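Local coordinates for rhamnose ABC transporter, rhamnose-binding protein (Actinomyces odontolyticus ATCC 17982, PDB 5BQ3), which probably binds a sugar, likely rhamnose, as the extracellular solute-binding component of an ABC transporter, at residues 116-130 and 274-286. Numbering follows the deposited sequence.
Sequences FDSDSAADCRDLFIN and LGYVAAYAGAALD
Ile129 lies against the helix 274-286 with CG2 set between Leu274 and Val277 and its longer branch against Ala278 and Ala281. Ile129 CG2 meets Leu274 CD1 and Val277 CG1, and is 3.8 Å from Val277 CG1. Ile129 CG1 rests against CA and CB of Ala278, and Ile129 CD1 runs on to Ala281 CB, at 3.7 Å. The torsion about CA-CB (chi1 -42°) sets CG1 anti to the carbonyl carbon, which lets the two branches spread along the helix in opposite directions. Ala281 CB is shared: Leu127 CD2 touches it at 3.8 Å and also meets Leu285 CD1, the two leucines crossing at a slant. Toward the other end, Leu274 slides past Ile129 in the opposite sense, its CG anti to its own backbone N (chi1 176°). From there the two methyls part, Leu274 CD1 to Ile129 O and CG2, Leu274 CD2 to Asp117, 3.7 Å from Asp117 CB.

Strand 127-130 belongs to the parallel sheet of one lobe of a periplasmic-binding-protein fold, between strands 112-116 and 313-315, and the helix segment runs along one face of that sheet, nearly antiparallel to the strand (161°), the two axes approaching to 8.7 Å. Alanines and Gly275 keep the helix surface low there. On the neighbouring strand, the Phe116 ring turns an edge to Gly275, whose CA lies near the ring plane, 3.9 Å from Phe116 CE2. Ala278 CB approaches the same ring obliquely, 3.7 Å from Phe116 CD2; Met45 of helix 40-56 touches both Phe116 and Leu274. No hydrogen bond joins the two segments. At the Leu285 end, Asp126 offers only its CB to Leu285 CD1, while its carboxylate turns to Val113 N and Arg107.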
# COMPACT_ATOMS: atom_id res chain seq x y z
N PHE A 116 -4.39 8.55 -4.80
CA PHE A 116 -4.41 7.17 -4.30
C PHE A 116 -2.98 6.61 -4.25
O PHE A 116 -2.11 7.08 -4.98
CB PHE A 116 -5.39 6.26 -5.09
CG PHE A 116 -5.19 5.93 -6.56
CD1 PHE A 116 -4.29 6.66 -7.35
CD2 PHE A 116 -5.92 4.92 -7.17
CE1 PHE A 116 -4.12 6.35 -8.71
CE2 PHE A 116 -5.75 4.61 -8.52
CZ PHE A 116 -4.85 5.34 -9.28
N ASP A 117 -2.73 5.64 -3.34
CA ASP A 117 -1.42 4.99 -3.09
C ASP A 117 -0.48 6.01 -2.40
O ASP A 117 -0.22 5.88 -1.20
CB ASP A 117 -0.81 4.37 -4.37
CG ASP A 117 0.60 3.82 -4.25
OD1 ASP A 117 0.84 3.00 -3.33
OD2 ASP A 117 1.45 4.16 -5.10
N SER A 118 -0.00 7.02 -3.15
CA SER A 118 0.86 8.08 -2.66
C SER A 118 0.16 9.43 -2.80
O SER A 118 -0.31 9.78 -3.89
CB SER A 118 2.20 8.08 -3.38
OG SER A 118 2.93 6.91 -3.05
N ASP A 119 0.10 10.18 -1.69
CA ASP A 119 -0.56 11.48 -1.60
C ASP A 119 0.31 12.64 -2.07
O ASP A 119 1.54 12.52 -2.16
CB ASP A 119 -0.99 11.73 -0.14
CG ASP A 119 -2.11 12.75 0.05
OD1 ASP A 119 -2.87 12.99 -0.92
OD2 ASP A 119 -2.25 13.29 1.17
N SER A 120 -0.34 13.77 -2.36
CA SER A 120 0.27 15.05 -2.67
C SER A 120 0.19 15.88 -1.37
O SER A 120 -0.04 15.30 -0.31
CB SER A 120 -0.46 15.70 -3.84
OG SER A 120 -1.80 16.03 -3.52
N ALA A 121 0.36 17.22 -1.44
CA ALA A 121 0.18 18.04 -0.23
C ALA A 121 -1.33 18.17 0.04
O ALA A 121 -2.14 17.92 -0.87
CB ALA A 121 0.85 19.39 -0.40
N ALA A 122 -1.73 18.53 1.27
CA ALA A 122 -3.12 18.64 1.70
C ALA A 122 -4.00 19.60 0.84
O ALA A 122 -5.21 19.39 0.77
CB ALA A 122 -3.18 19.07 3.15
N ASP A 123 -3.40 20.63 0.21
CA ASP A 123 -4.16 21.63 -0.56
C ASP A 123 -4.22 21.38 -2.09
O ASP A 123 -4.74 22.25 -2.80
CB ASP A 123 -3.61 23.05 -0.27
CG ASP A 123 -2.11 23.28 -0.44
OD1 ASP A 123 -1.39 22.32 -0.81
OD2 ASP A 123 -1.66 24.42 -0.18
N CYS A 124 -3.75 20.22 -2.60
CA CYS A 124 -3.78 19.95 -4.05
C CYS A 124 -4.81 18.89 -4.44
O CYS A 124 -4.92 18.56 -5.62
CB CYS A 124 -2.40 19.57 -4.59
SG CYS A 124 -1.05 19.68 -3.39
N ARG A 125 -5.57 18.34 -3.47
CA ARG A 125 -6.56 17.31 -3.78
C ARG A 125 -7.83 17.46 -2.94
O ARG A 125 -7.81 18.06 -1.86
CB ARG A 125 -5.95 15.89 -3.64
CG ARG A 125 -5.87 15.31 -2.24
CD ARG A 125 -4.81 15.95 -1.37
NE ARG A 125 -4.52 15.13 -0.19
CZ ARG A 125 -5.19 15.20 0.95
NH1 ARG A 125 -6.20 16.05 1.09
NH2 ARG A 125 -4.86 14.42 1.97
N ASP A 126 -8.93 16.92 -3.46
CA ASP A 126 -10.25 16.94 -2.83
C ASP A 126 -10.40 15.78 -1.85
O ASP A 126 -11.14 15.90 -0.88
CB ASP A 126 -11.35 16.89 -3.89
CG ASP A 126 -11.39 18.09 -4.81
OD1 ASP A 126 -11.85 19.17 -4.36
OD2 ASP A 126 -10.99 17.96 -5.98
N LEU A 127 -9.67 14.67 -2.11
CA LEU A 127 -9.70 13.42 -1.33
C LEU A 127 -8.45 12.58 -1.57
O LEU A 127 -7.91 12.58 -2.67
CB LEU A 127 -10.95 12.61 -1.75
CG LEU A 127 -11.85 12.02 -0.67
CD1 LEU A 127 -12.47 13.09 0.22
CD2 LEU A 127 -12.98 11.24 -1.31
N PHE A 128 -8.00 11.84 -0.53
CA PHE A 128 -6.89 10.89 -0.61
C PHE A 128 -7.38 9.49 -0.22
O PHE A 128 -8.05 9.34 0.80
CB PHE A 128 -5.68 11.32 0.24
CG PHE A 128 -4.57 10.29 0.38
CD1 PHE A 128 -3.94 9.76 -0.75
CD2 PHE A 128 -4.14 9.87 1.63
CE1 PHE A 128 -2.94 8.79 -0.62
CE2 PHE A 128 -3.12 8.91 1.75
CZ PHE A 128 -2.53 8.39 0.63
N ILE A 129 -7.06 8.48 -1.05
CA ILE A 129 -7.43 7.08 -0.82
C ILE A 129 -6.17 6.32 -0.42
O ILE A 129 -5.27 6.13 -1.24
CB ILE A 129 -8.16 6.43 -2.03
CG1 ILE A 129 -9.22 7.37 -2.70
CG2 ILE A 129 -8.77 5.06 -1.66
CD1 ILE A 129 -10.43 7.84 -1.84
N ASN A 130 -6.10 5.90 0.85
CA ASN A 130 -4.98 5.14 1.37
C ASN A 130 -5.35 3.66 1.43
O ASN A 130 -6.47 3.32 1.82
CB ASN A 130 -4.57 5.65 2.75
CG ASN A 130 -3.12 5.41 3.15
OD1 ASN A 130 -2.30 4.84 2.41
ND2 ASN A 130 -2.77 5.89 4.33
N LEU A 274 -7.93 -0.51 -4.17
CA LEU A 274 -7.55 0.89 -4.03
C LEU A 274 -8.06 1.73 -5.21
O LEU A 274 -8.64 2.80 -4.99
CB LEU A 274 -6.02 1.02 -3.89
CG LEU A 274 -5.43 2.42 -3.83
CD1 LEU A 274 -5.64 3.06 -2.47
CD2 LEU A 274 -3.97 2.39 -4.15
N GLY A 275 -7.87 1.23 -6.44
CA GLY A 275 -8.34 1.88 -7.66
C GLY A 275 -9.86 1.89 -7.74
O GLY A 275 -10.44 2.87 -8.22
N TYR A 276 -10.49 0.82 -7.23
CA TYR A 276 -11.94 0.62 -7.17
C TYR A 276 -12.60 1.70 -6.30
O TYR A 276 -13.52 2.37 -6.77
CB TYR A 276 -12.26 -0.80 -6.63
CG TYR A 276 -13.70 -1.23 -6.83
CD1 TYR A 276 -14.09 -1.93 -7.98
CD2 TYR A 276 -14.66 -1.00 -5.85
CE1 TYR A 276 -15.41 -2.34 -8.16
CE2 TYR A 276 -15.98 -1.41 -6.03
CZ TYR A 276 -16.35 -2.08 -7.18
OH TYR A 276 -17.65 -2.48 -7.34
N VAL A 277 -12.13 1.87 -5.04
CA VAL A 277 -12.63 2.86 -4.07
C VAL A 277 -12.41 4.28 -4.60
O VAL A 277 -13.32 5.11 -4.50
CB VAL A 277 -11.99 2.65 -2.65
CG1 VAL A 277 -12.37 3.78 -1.69
CG2 VAL A 277 -12.39 1.30 -2.06
N ALA A 278 -11.23 4.55 -5.19
CA ALA A 278 -10.85 5.85 -5.75
C ALA A 278 -11.79 6.31 -6.87
O ALA A 278 -12.16 7.48 -6.90
CB ALA A 278 -9.41 5.80 -6.25
N ALA A 279 -12.18 5.40 -7.78
CA ALA A 279 -13.08 5.69 -8.90
C ALA A 279 -14.49 6.01 -8.38
O ALA A 279 -15.14 6.90 -8.94
CB ALA A 279 -13.13 4.52 -9.86
N TYR A 280 -14.94 5.33 -7.31
CA TYR A 280 -16.24 5.56 -6.68
C TYR A 280 -16.23 6.86 -5.87
O TYR A 280 -17.25 7.55 -5.82
CB TYR A 280 -16.66 4.37 -5.80
CG TYR A 280 -17.43 3.31 -6.56
CD1 TYR A 280 -18.81 3.38 -6.70
CD2 TYR A 280 -16.76 2.23 -7.14
CE1 TYR A 280 -19.51 2.41 -7.41
CE2 TYR A 280 -17.46 1.26 -7.85
CZ TYR A 280 -18.83 1.35 -7.99
OH TYR A 280 -19.52 0.38 -8.69
N ALA A 281 -15.07 7.19 -5.27
CA ALA A 281 -14.85 8.41 -4.48
C ALA A 281 -14.90 9.64 -5.37
O ALA A 281 -15.47 10.66 -4.98
CB ALA A 281 -13.52 8.34 -3.76
N GLY A 282 -14.32 9.53 -6.57
CA GLY A 282 -14.29 10.60 -7.57
C GLY A 282 -15.65 10.84 -8.19
O GLY A 282 -16.01 11.99 -8.44
N ALA A 283 -16.41 9.76 -8.42
CA ALA A 283 -17.76 9.79 -8.97
C ALA A 283 -18.73 10.44 -7.99
O ALA A 283 -19.64 11.16 -8.42
CB ALA A 283 -18.23 8.39 -9.31
N ALA A 284 -18.53 10.20 -6.68
CA ALA A 284 -19.34 10.76 -5.59
C ALA A 284 -19.12 12.27 -5.44
O ALA A 284 -20.08 13.00 -5.19
CB ALA A 284 -19.00 10.05 -4.29
N LEU A 285 -17.87 12.74 -5.63
CA LEU A 285 -17.51 14.16 -5.55
C LEU A 285 -18.05 14.93 -6.76
O LEU A 285 -18.52 16.06 -6.61
CB LEU A 285 -15.98 14.33 -5.48
CG LEU A 285 -15.29 14.03 -4.15
CD1 LEU A 285 -13.84 13.67 -4.36
CD2 LEU A 285 -15.39 15.21 -3.19
N ASP A 286 -17.97 14.32 -7.96
CA ASP A 286 -18.40 14.90 -9.23
C ASP A 286 -19.93 14.98 -9.35
O ASP A 286 -20.44 15.94 -9.93
CB ASP A 286 -17.83 14.09 -10.39
CG ASP A 286 -17.67 14.86 -11.69
OD1 ASP A 286 -17.33 16.07 -11.62
OD2 ASP A 286 -17.80 14.25 -12.76